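Local coordinates for DHHA1 domain protein (Clostridium perfringens, PDB 3KEW) that is probably an alanyl-tRNA synthetase-related protein that binds a zinc ion and may hydrolyse mischarged aminoacyl-tRNA, at residues A[119-123]-A[124-128]; A[132-135]-A[136-140]; A[147-151]-A[152-156]; A[185-188]-A[189-192]. One frame throughout, in Å; residues are numbered along the deposited sequence.

Contact 1: A[119-123]-A[124-128]; sequences FHLGK and EISTV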
loop_
_atom_site.group_PDB
_atom_site.type_symbol
_atom_site.label_atom_id
_atom_site.label_comp_id
_atom_site.label_asym_id
_atom_site.label_seq_id
_atom_site.Cartn_x
_atom_site.Cartn_y
_atom_site.Cartn_z
ATOM N N PHE A 119 2.312 12.616 3.111
ATOM C CA PHE A 119 2.987 11.344 3.425
ATOM C C PHE A 119 3.952 10.976 2.307
ATOM O O PHE A 119 3.770 11.377 1.160
ATOM C CB PHE A 119 2.000 10.185 3.683
ATOM C CG PHE A 119 0.846 10.114 2.700
ATOM C CD1 PHE A 119 0.959 9.390 1.518
ATOM C CD2 PHE A 119 -0.369 10.749 2.984
ATOM C CE1 PHE A 119 -0.103 9.323 0.612
ATOM C CE2 PHE A 119 -1.440 10.687 2.089
ATOM C CZ PHE A 119 -1.306 9.969 0.899
ATOM N N HIS A 120 4.989 10.234 2.647
ATOM C CA HIS A 120 5.917 9.726 1.645
ATOM C C HIS A 120 6.363 8.348 2.074
ATOM O O HIS A 120 6.785 8.163 3.214
ATOM C CB HIS A 120 7.128 10.643 1.473
ATOM C CG HIS A 120 8.184 10.090 0.554
ATOM N ND1 HIS A 120 8.091 10.165 -0.820
ATOM C CD2 HIS A 120 9.350 9.453 0.816
ATOM C CE1 HIS A 120 9.155 9.601 -1.365
ATOM N NE2 HIS A 120 9.933 9.157 -0.395
ATOM N N LEU A 121 6.257 7.384 1.161
ATOM C CA LEU A 121 6.740 6.032 1.404
ATOM C C LEU A 121 7.985 5.830 0.562
ATOM O O LEU A 121 7.908 5.780 -0.662
ATOM C CB LEU A 121 5.661 4.999 1.055
ATOM C CG LEU A 121 4.234 5.248 1.591
ATOM C CD1 LEU A 121 3.279 4.251 0.972
ATOM C CD2 LEU A 121 4.180 5.152 3.106
ATOM N N GLY A 122 9.142 5.757 1.211
ATOM C CA GLY A 122 10.401 5.569 0.488
ATOM C C GLY A 122 10.961 4.201 0.796
ATOM O O GLY A 122 10.428 3.496 1.649
ATOM N N LYS A 123 12.061 3.831 0.153
ATOM C CA LYS A 123 12.646 2.505 0.327
ATOM C C LYS A 123 13.396 2.401 1.623
ATOM O O LYS A 123 13.406 1.376 2.261
ATOM C CB LYS A 123 13.588 2.159 -0.825
ATOM C CG LYS A 123 13.944 0.665 -0.974
ATOM C CD LYS A 123 12.974 -0.273 -0.261
ATOM C CE LYS A 123 12.456 -1.386 -1.168
ATOM N NZ LYS A 123 12.300 -2.688 -0.436
ATOM N N GLU A 124 14.022 3.488 2.009
ATOM C CA GLU A 124 14.798 3.525 3.250
ATOM C C GLU A 124 13.964 3.984 4.449
ATOM O O GLU A 124 13.942 3.320 5.499
ATOM C CB GLU A 124 16.055 4.394 3.096
ATOM C CG GLU A 124 17.154 3.795 2.198
ATOM C CD GLU A 124 17.560 2.377 2.593
ATOM O OE1 GLU A 124 17.816 2.123 3.789
ATOM O OE2 GLU A 124 17.628 1.512 1.695
ATOM N N ILE A 125 13.269 5.108 4.282
ATOM C CA ILE A 125 12.471 5.691 5.364
ATOM C C ILE A 125 11.094 6.116 4.848
ATOM O O ILE A 125 10.890 6.225 3.646
ATOM C CB ILE A 125 13.244 6.878 6.049
ATOM C CG1 ILE A 125 12.763 7.109 7.490
ATOM C CG2 ILE A 125 13.199 8.158 5.199
ATOM C CD1 ILE A 125 13.248 6.088 8.496
ATOM N N SER A 126 10.140 6.325 5.747
ATOM C CA SER A 126 8.839 6.844 5.357
ATOM C C SER A 126 8.528 8.046 6.225
ATOM O O SER A 126 8.995 8.110 7.365
ATOM C CB SER A 126 7.741 5.794 5.546
ATOM O OG SER A 126 8.052 4.573 4.906
ATOM N N THR A 127 7.756 8.992 5.689
ATOM C CA THR A 127 7.302 10.148 6.457
ATOM C C THR A 127 5.781 10.325 6.432
ATOM O O THR A 127 5.078 9.828 5.539
ATOM C CB THR A 127 7.989 11.482 6.043
ATOM O OG1 THR A 127 7.740 11.754 4.657
ATOM C CG2 THR A 127 9.492 11.430 6.264
ATOM N N VAL A 128 5.293 11.017 7.448
ATOM C CA VAL A 128 3.917 11.504 7.529
ATOM C C VAL A 128 3.999 12.956 8.054
ATOM O O VAL A 128 4.801 13.249 8.954
ATOM C CB VAL A 128 3.011 10.557 8.394
ATOM C CG1 VAL A 128 3.429 10.508 9.899
ATOM C CG2 VAL A 128 1.534 10.927 8.267
#
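His120 and Thr127 face each other as an antiparallel hydrogen-bonded pair, their side chains on the same face of the hairpin formed by strands 116-121 and 126-131. The closest side-chain approach is His120 CB to Thr127 OG1, 3.4 Å. The threonine hydroxyl sits between its own backbone N and carbonyl carbon (chi1 59°), which brings it over the histidine CB and obliquely to the imidazole. Two backbone bonds hold the pair: His120 N to Thr127 O at 2.9 Å and Thr127 N to His120 O at 2.8 Å. Both are nearly straight, with 167° and 159° at the hydrogen.

Phe119, Leu121, Ser126 and Val128 point to the other face, which packs on helix 88-112. Ser126 OG stays 4.0 Å from Leu121 CA, so this neighbouring pair meets by van der Waals contact. The CB of Phe119 lies 3.6 Å from Thr127 O, while its ring leads away from the opposite strand; the side chain of Phe119 comes to about 5 Å from the zinc ion, whose ligands include His98, a neighbour of Leu121. Toward the turn, a weak bond joins Gly122 N to Ile125 O at 3.0 Å.

Chemically, the hairpin is held across its strands chiefly by backbone amides and carbonyls, with the His120-Thr127 side chains adding packing, while the opposite face contributes to the surroundings of the metal.

Contact 2: A[132-135]-A[136-140]; sequences GFLD and EKTIR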
loop_
_atom_site.group_PDB
_atom_site.type_symbol
_atom_site.label_atom_id
_atom_site.label_comp_id
_atom_site.label_asym_id
_atom_site.label_seq_id
_atom_site.Cartn_x
_atom_site.Cartn_y
_atom_site.Cartn_z
ATOM N N GLY A 132 0.606 21.493 12.145
ATOM C CA GLY A 132 0.903 22.196 13.386
ATOM C C GLY A 132 2.181 21.725 14.049
ATOM O O GLY A 132 2.807 20.750 13.612
ATOM N N PHE A 133 2.571 22.443 15.101
ATOM C CA PHE A 133 3.695 22.058 15.945
ATOM C C PHE A 133 3.237 20.953 16.889
ATOM O O PHE A 133 2.122 20.992 17.424
ATOM C CB PHE A 133 4.220 23.267 16.739
ATOM C CG PHE A 133 5.180 22.907 17.857
ATOM C CD1 PHE A 133 6.521 22.620 17.582
ATOM C CD2 PHE A 133 4.745 22.865 19.188
ATOM C CE1 PHE A 133 7.414 22.287 18.610
ATOM C CE2 PHE A 133 5.626 22.531 20.222
ATOM C CZ PHE A 133 6.965 22.242 19.931
ATOM N N LEU A 134 4.099 19.964 17.080
ATOM C CA LEU A 134 3.850 18.910 18.045
ATOM C C LEU A 134 5.059 18.783 18.950
ATOM O O LEU A 134 6.201 18.751 18.478
ATOM C CB LEU A 134 3.603 17.576 17.339
ATOM C CG LEU A 134 2.432 17.407 16.377
ATOM C CD1 LEU A 134 2.633 16.111 15.615
ATOM C CD2 LEU A 134 1.117 17.391 17.125
ATOM N N ASP A 135 4.815 18.716 20.251
ATOM C CA ASP A 135 5.902 18.477 21.192
ATOM C C ASP A 135 6.217 16.980 21.266
ATOM O O ASP A 135 5.436 16.151 20.781
ATOM C CB ASP A 135 5.595 19.077 22.574
ATOM C CG ASP A 135 4.238 18.656 23.123
ATOM O OD1 ASP A 135 3.888 17.459 23.054
ATOM O OD2 ASP A 135 3.518 19.529 23.653
ATOM N N GLU A 136 7.354 16.645 21.873
ATOM C CA GLU A 136 7.803 15.259 22.016
ATOM C C GLU A 136 6.791 14.395 22.771
ATOM O O GLU A 136 6.552 13.243 22.400
ATOM C CB GLU A 136 9.172 15.216 22.696
ATOM C CG GLU A 136 9.744 13.820 22.868
ATOM C CD GLU A 136 11.075 13.801 23.593
ATOM O OE1 GLU A 136 11.724 14.865 23.704
ATOM O OE2 GLU A 136 11.476 12.707 24.045
ATOM N N LYS A 137 6.182 14.970 23.804
ATOM C CA LYS A 137 5.179 14.274 24.603
ATOM C C LYS A 137 4.033 13.711 23.755
ATOM O O LYS A 137 3.703 12.537 23.873
ATOM C CB LYS A 137 4.633 15.197 25.704
ATOM C CG LYS A 137 3.482 14.597 26.512
ATOM C CD LYS A 137 2.996 15.544 27.591
ATOM C CE LYS A 137 1.608 15.145 28.077
ATOM N NZ LYS A 137 1.296 15.691 29.423
ATOM N N THR A 138 3.444 14.548 22.903
ATOM C CA THR A 138 2.270 14.165 22.105
ATOM C C THR A 138 2.634 13.153 21.022
ATOM O O THR A 138 1.871 12.231 20.752
ATOM C CB THR A 138 1.579 15.384 21.450
ATOM O OG1 THR A 138 2.561 16.178 20.783
ATOM C CG2 THR A 138 0.868 16.241 22.498
ATOM N N ILE A 139 3.807 13.338 20.424
ATOM C CA ILE A 139 4.335 12.428 19.421
ATOM C C ILE A 139 4.544 11.029 20.007
ATOM O O ILE A 139 4.051 10.033 19.445
ATOM C CB ILE A 139 5.611 13.009 18.778
ATOM C CG1 ILE A 139 5.235 14.202 17.888
ATOM C CG2 ILE A 139 6.381 11.935 17.978
ATOM C CD1 ILE A 139 6.406 14.924 17.278
ATOM N N ARG A 140 5.206 10.960 21.165
ATOM C CA ARG A 140 5.434 9.674 21.850
ATOM C C ARG A 140 4.143 9.020 22.346
ATOM O O ARG A 140 4.056 7.797 22.393
ATOM C CB ARG A 140 6.459 9.802 22.987
ATOM C CG ARG A 140 7.882 10.152 22.530
ATOM C CD ARG A 140 8.466 9.112 21.619
ATOM N NE ARG A 140 9.747 9.556 21.067
ATOM C CZ ARG A 140 10.384 8.964 20.058
ATOM N NH1 ARG A 140 9.859 7.900 19.465
ATOM N NH2 ARG A 140 11.550 9.444 19.638
#
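Asp135 OD1 accepts a hydrogen bond from Thr138 N at 2.9 Å, with an angle of 156° at the hydrogen, and the donor meets the oxygen nearly along its C-O bond direction. This is possible because the carboxylate carbon is folded back between the aspartate's own N and carbonyl carbon (chi1 52°), turning the acid toward the first turn of helix 136-152. The threonine side chain crosses that of Asp135 at about a right angle, and Thr138 OG1 lies 2.9 Å from both Asp135 O and Asp135 OD1. The same Asp135 O receives Ile139 N at 3.3 Å in a nearly straight bond, the first regular helical bond to follow the cap. The amide of Thr138 is thus satisfied by the Asp135 side chain, and the negative carboxylate would probably be favoured by the helix dipole.

Beyond this polar shell, Leu134 crosses Ile139 at about a right angle, with Leu134 CB 3.8 Å from Ile139 CG1. Further out, Leu134 rests on Phe108 of helix 88-112 and on Thr221 and Ile223 of strand 220-227, while Ile139 meets Trp214, so the staple is seated between helix and sheet.

An aspartate N-cap, joined to an apolar contact between the residue before it and the fourth residue of the helix, makes the N-cap plus hydrophobic staple that typically begins an alpha-helix.

Contact 3: A[147-151]-A[152-156]; sequences NRLIF and ENLEV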
loop_
_atom_site.group_PDB
_atom_site.type_symbol
_atom_site.label_atom_id
_atom_site.label_comp_id
_atom_site.label_asym_id
_atom_site.label_seq_id
_atom_site.Cartn_x
_atom_site.Cartn_y
_atom_site.Cartn_z
ATOM N N ASN A 147 1.087 1.435 18.656
ATOM C CA ASN A 147 1.561 0.124 19.089
ATOM C C ASN A 147 0.553 -0.616 19.953
ATOM O O ASN A 147 0.457 -1.834 19.875
ATOM C CB ASN A 147 2.890 0.258 19.813
ATOM C CG ASN A 147 4.047 0.382 18.858
ATOM O OD1 ASN A 147 4.337 -0.544 18.105
ATOM N ND2 ASN A 147 4.713 1.533 18.873
ATOM N N ARG A 148 -0.207 0.127 20.752
ATOM C CA ARG A 148 -1.305 -0.448 21.517
ATOM C C ARG A 148 -2.396 -1.036 20.617
ATOM O O ARG A 148 -2.911 -2.121 20.898
ATOM C CB ARG A 148 -1.912 0.580 22.477
ATOM C CG ARG A 148 -2.934 -0.039 23.433
ATOM C CD ARG A 148 -3.663 0.989 24.248
ATOM N NE ARG A 148 -4.618 1.763 23.454
ATOM C CZ ARG A 148 -5.870 1.393 23.198
ATOM N NH1 ARG A 148 -6.346 0.240 23.646
ATOM N NH2 ARG A 148 -6.651 2.183 22.475
ATOM N N LEU A 149 -2.742 -0.327 19.540
ATOM C CA LEU A 149 -3.754 -0.823 18.606
ATOM C C LEU A 149 -3.236 -1.950 17.701
ATOM O O LEU A 149 -4.032 -2.766 17.232
ATOM C CB LEU A 149 -4.391 0.315 17.787
ATOM C CG LEU A 149 -5.244 1.335 18.550
ATOM C CD1 LEU A 149 -5.744 2.436 17.612
ATOM C CD2 LEU A 149 -6.412 0.662 19.292
ATOM N N ILE A 150 -1.917 -2.004 17.471
ATOM C CA ILE A 150 -1.298 -3.166 16.827
ATOM C C ILE A 150 -1.592 -4.423 17.655
ATOM O O ILE A 150 -2.092 -5.436 17.138
ATOM C CB ILE A 150 0.239 -3.008 16.646
ATOM C CG1 ILE A 150 0.561 -1.975 15.558
ATOM C CG2 ILE A 150 0.885 -4.360 16.293
ATOM C CD1 ILE A 150 2.061 -1.689 15.348
ATOM N N PHE A 151 -1.327 -4.324 18.954
ATOM C CA PHE A 151 -1.552 -5.484 19.782
ATOM C C PHE A 151 -3.032 -5.731 20.095
ATOM O O PHE A 151 -3.406 -6.874 20.350
ATOM C CB PHE A 151 -0.585 -5.520 20.971
ATOM C CG PHE A 151 0.857 -5.665 20.542
ATOM C CD1 PHE A 151 1.761 -4.625 20.721
ATOM C CD2 PHE A 151 1.290 -6.826 19.900
ATOM C CE1 PHE A 151 3.084 -4.748 20.302
ATOM C CE2 PHE A 151 2.607 -6.962 19.476
ATOM C CZ PHE A 151 3.509 -5.921 19.679
ATOM N N GLU A 152 -3.878 -4.708 19.968
ATOM C CA GLU A 152 -5.339 -4.905 20.032
ATOM C C GLU A 152 -5.885 -5.617 18.784
ATOM O O GLU A 152 -6.989 -6.160 18.808
ATOM C CB GLU A 152 -6.071 -3.577 20.234
ATOM C CG GLU A 152 -6.003 -3.010 21.650
ATOM C CD GLU A 152 -6.753 -3.848 22.668
ATOM O OE1 GLU A 152 -7.830 -4.385 22.334
ATOM O OE2 GLU A 152 -6.264 -3.962 23.812
ATOM N N ASN A 153 -5.101 -5.592 17.703
ATOM C CA ASN A 153 -5.384 -6.298 16.444
ATOM C C ASN A 153 -6.696 -5.925 15.751
ATOM O O ASN A 153 -7.579 -6.764 15.577
ATOM C CB ASN A 153 -5.277 -7.825 16.620
ATOM C CG ASN A 153 -5.068 -8.553 15.300
ATOM O OD1 ASN A 153 -4.971 -7.930 14.239
ATOM N ND2 ASN A 153 -4.974 -9.877 15.364
ATOM N N LEU A 154 -6.813 -4.666 15.341
ATOM C CA LEU A 154 -8.032 -4.220 14.669
ATOM C C LEU A 154 -8.074 -4.742 13.241
ATOM O O LEU A 154 -7.033 -4.911 12.598
ATOM C CB LEU A 154 -8.150 -2.696 14.683
ATOM C CG LEU A 154 -7.920 -1.938 15.988
ATOM C CD1 LEU A 154 -8.037 -0.445 15.731
ATOM C CD2 LEU A 154 -8.891 -2.385 17.076
ATOM N N GLU A 155 -9.281 -5.024 12.768
ATOM C CA GLU A 155 -9.507 -5.421 11.385
ATOM C C GLU A 155 -9.249 -4.229 10.454
ATOM O O GLU A 155 -9.668 -3.106 10.741
ATOM C CB GLU A 155 -10.946 -5.920 11.212
ATOM C CG GLU A 155 -11.229 -6.590 9.870
ATOM C CD GLU A 155 -12.709 -6.824 9.610
ATOM O OE1 GLU A 155 -13.556 -6.389 10.421
ATOM O OE2 GLU A 155 -13.028 -7.434 8.568
ATOM N N VAL A 156 -8.535 -4.485 9.358
ATOM C CA VAL A 156 -8.336 -3.491 8.311
ATOM C C VAL A 156 -9.031 -3.979 7.031
ATOM O O VAL A 156 -8.553 -4.898 6.373
ATOM C CB VAL A 156 -6.831 -3.207 8.051
ATOM C CG1 VAL A 156 -6.670 -2.085 7.032
ATOM C CG2 VAL A 156 -6.094 -2.856 9.351
#
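Helix 136-152 ends here as the backbone reverses into a left-handed conformation at Asn153 (phi 59°), the first residue to leave helical angles. This is a helix C-terminus with a positive-phi residue, but not a complete Schellman motif: Leu154 N is 3.9 Å from Leu149 O and makes no hydrogen bond to it. Instead, the hydroxyl of Thr203 bonds to both of those atoms and bridges the gap. The last turn keeps a regular bond from Glu152 N to Arg148 O at 2.9 Å, after which Asn153 N makes two weak ones, to Leu149 O and to Ile150 O, each at 3.1 Å.

Among the side chains, Leu149 and Leu154 carry the apolar contact. The tail of Leu154 folds back beneath the helix end, helped by a CG placed anti to its carbonyl carbon (chi1 -48°). Behind them, Leu149 lies on Cys107 of helix 88-112 and Leu154 on Ile187, so the helix end is tied to the core.

On the outer side, the chains of Arg148 and Glu152 slant across each other with their flat ends 39° apart. Arg148 NH1 is 4.2 Å from Glu152 OE2, beyond a salt bridge; the guanidinium forms its salt bridge with Glu145 through NH2. In the leucine pair, Leu154 CD1 sits 4.1 Å from Leu149 CD1 and equally 4.1 Å from Leu149 CD2, nestled against the isopropyl fork.

Contact 4: A[185-188]-A[189-192]; sequences VEIV and GLDL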
loop_
_atom_site.group_PDB
_atom_site.type_symbol
_atom_site.label_atom_id
_atom_site.label_comp_id
_atom_site.label_asym_id
_atom_site.label_seq_id
_atom_site.Cartn_x
_atom_site.Cartn_y
_atom_site.Cartn_z
ATOM N N VAL A 185 -10.016 2.052 2.362
ATOM C CA VAL A 185 -9.284 1.315 3.390
ATOM C C VAL A 185 -9.745 1.787 4.763
ATOM O O VAL A 185 -9.628 2.974 5.095
ATOM C CB VAL A 185 -7.763 1.479 3.263
ATOM C CG1 VAL A 185 -7.057 0.796 4.438
ATOM C CG2 VAL A 185 -7.280 0.898 1.948
ATOM N N GLU A 186 -10.275 0.854 5.549
ATOM C CA GLU A 186 -10.893 1.170 6.826
ATOM C C GLU A 186 -10.223 0.425 7.970
ATOM O O GLU A 186 -10.275 -0.805 8.028
ATOM C CB GLU A 186 -12.379 0.808 6.781
ATOM C CG GLU A 186 -13.138 1.038 8.091
ATOM C CD GLU A 186 -14.578 0.536 8.031
ATOM O OE1 GLU A 186 -15.017 0.086 6.952
ATOM O OE2 GLU A 186 -15.272 0.592 9.067
ATOM N N ILE A 187 -9.597 1.165 8.884
ATOM C CA ILE A 187 -9.136 0.572 10.146
ATOM C C ILE A 187 -10.341 0.550 11.090
ATOM O O ILE A 187 -10.733 1.590 11.614
ATOM C CB ILE A 187 -7.940 1.338 10.761
ATOM C CG1 ILE A 187 -6.792 1.425 9.738
ATOM C CG2 ILE A 187 -7.494 0.657 12.072
ATOM C CD1 ILE A 187 -5.637 2.341 10.128
ATOM N N VAL A 188 -10.938 -0.632 11.262
ATOM C CA VAL A 188 -12.239 -0.765 11.936
ATOM C C VAL A 188 -12.223 -0.192 13.353
ATOM O O VAL A 188 -11.491 -0.667 14.224
ATOM C CB VAL A 188 -12.772 -2.231 11.922
ATOM C CG1 VAL A 188 -14.064 -2.356 12.721
ATOM C CG2 VAL A 188 -13.002 -2.700 10.488
ATOM N N GLY A 189 -13.017 0.859 13.546
ATOM C CA GLY A 189 -13.125 1.538 14.832
ATOM C C GLY A 189 -12.283 2.798 14.944
ATOM O O GLY A 189 -12.486 3.609 15.854
ATOM N N LEU A 190 -11.339 2.969 14.020
ATOM C CA LEU A 190 -10.413 4.097 14.080
ATOM C C LEU A 190 -10.531 5.073 12.911
ATOM O O LEU A 190 -10.745 6.266 13.125
ATOM C CB LEU A 190 -8.965 3.607 14.214
ATOM C CG LEU A 190 -7.872 4.676 14.287
ATOM C CD1 LEU A 190 -7.850 5.376 15.648
ATOM C CD2 LEU A 190 -6.522 4.063 13.980
ATOM N N ASP A 191 -10.379 4.571 11.688
ATOM C CA ASP A 191 -10.189 5.430 10.515
ATOM C C ASP A 191 -10.796 4.819 9.245
ATOM O O ASP A 191 -10.942 3.605 9.139
ATOM C CB ASP A 191 -8.687 5.687 10.313
ATOM C CG ASP A 191 -8.382 7.095 9.817
ATOM O OD1 ASP A 191 -9.129 8.048 10.144
ATOM O OD2 ASP A 191 -7.365 7.251 9.106
ATOM N N LEU A 192 -11.148 5.677 8.290
ATOM C CA LEU A 192 -11.750 5.269 7.023
ATOM C C LEU A 192 -11.359 6.303 5.981
ATOM O O LEU A 192 -11.833 7.443 6.023
ATOM C CB LEU A 192 -13.275 5.226 7.168
ATOM C CG LEU A 192 -14.207 4.601 6.126
ATOM C CD1 LEU A 192 -15.567 4.411 6.761
ATOM C CD2 LEU A 192 -14.362 5.458 4.884
#
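A tight beta hairpin links strands 184-187 and 191-194, its three-residue loop running from Val188 to Leu190 in the range matching the second additional domain of threonyl- and alanyl-tRNA synthetases. The bend at Val188 and Gly189 has type II turn angles, with a positive phi of 99° at Gly189, a backbone region that glycine readily adopts. Ile187 O takes two bonds at the neck: from Leu190 N at 2.8 Å, tilted 27° from the carbonyl plane, and from Asp191 N at 3.0 Å, in the plane and on a lone pair. The return bond of the Ile187-Asp191 pair, Ile187 N to Asp191 O at 2.8 Å, is bent and weak.

Ile187 and Leu190 lie side by side and point the same way, toward helix 88-112. Ile187 CG2 touches Leu190 CB at 3.9 Å; in the surroundings Ile187 packs on Leu99 and on the zinc ligand His102, while Leu190 packs on Leu103. Asp191 is buried, but its carboxylate is matched by a salt bridge from OD1 to Arg172 and a bond from Asn193 to OD2.

On the other face, Glu186 and Leu192 form the adjoining non-hydrogen-bonded pair. The glutamate is fully extended and its acid reaches out to Tyr159 OH through OE1, while its stem runs over the hairpin: Glu186 CG is 3.5 Å from Asp191 O and Glu186 CD 4.2 Å from Leu192 CD1.

Along the chain the four contacts follow in series: hairpin 116-131 (contact 1), then the start of helix 136-152 (contact 2), its end (contact 3), and hairpin 184-194 (contact 4). Contacts 2 and 3 share that helix, their centres 22 Å apart; contacts 1 and 2 adjoin in sequence, with centres 19 Å apart. Contact 4 touches contact 3, 11 Å away between centres, where Glu155 O and Val188 N probably hydrogen bond and Val156 packs on Val185. Contacts 1 and 4 belong to different sheets, centres 21 Å apart, yet both pack on helix 88-112, so strands of two sheets come close to the zinc, which two histidines of that helix and Cys195 bind.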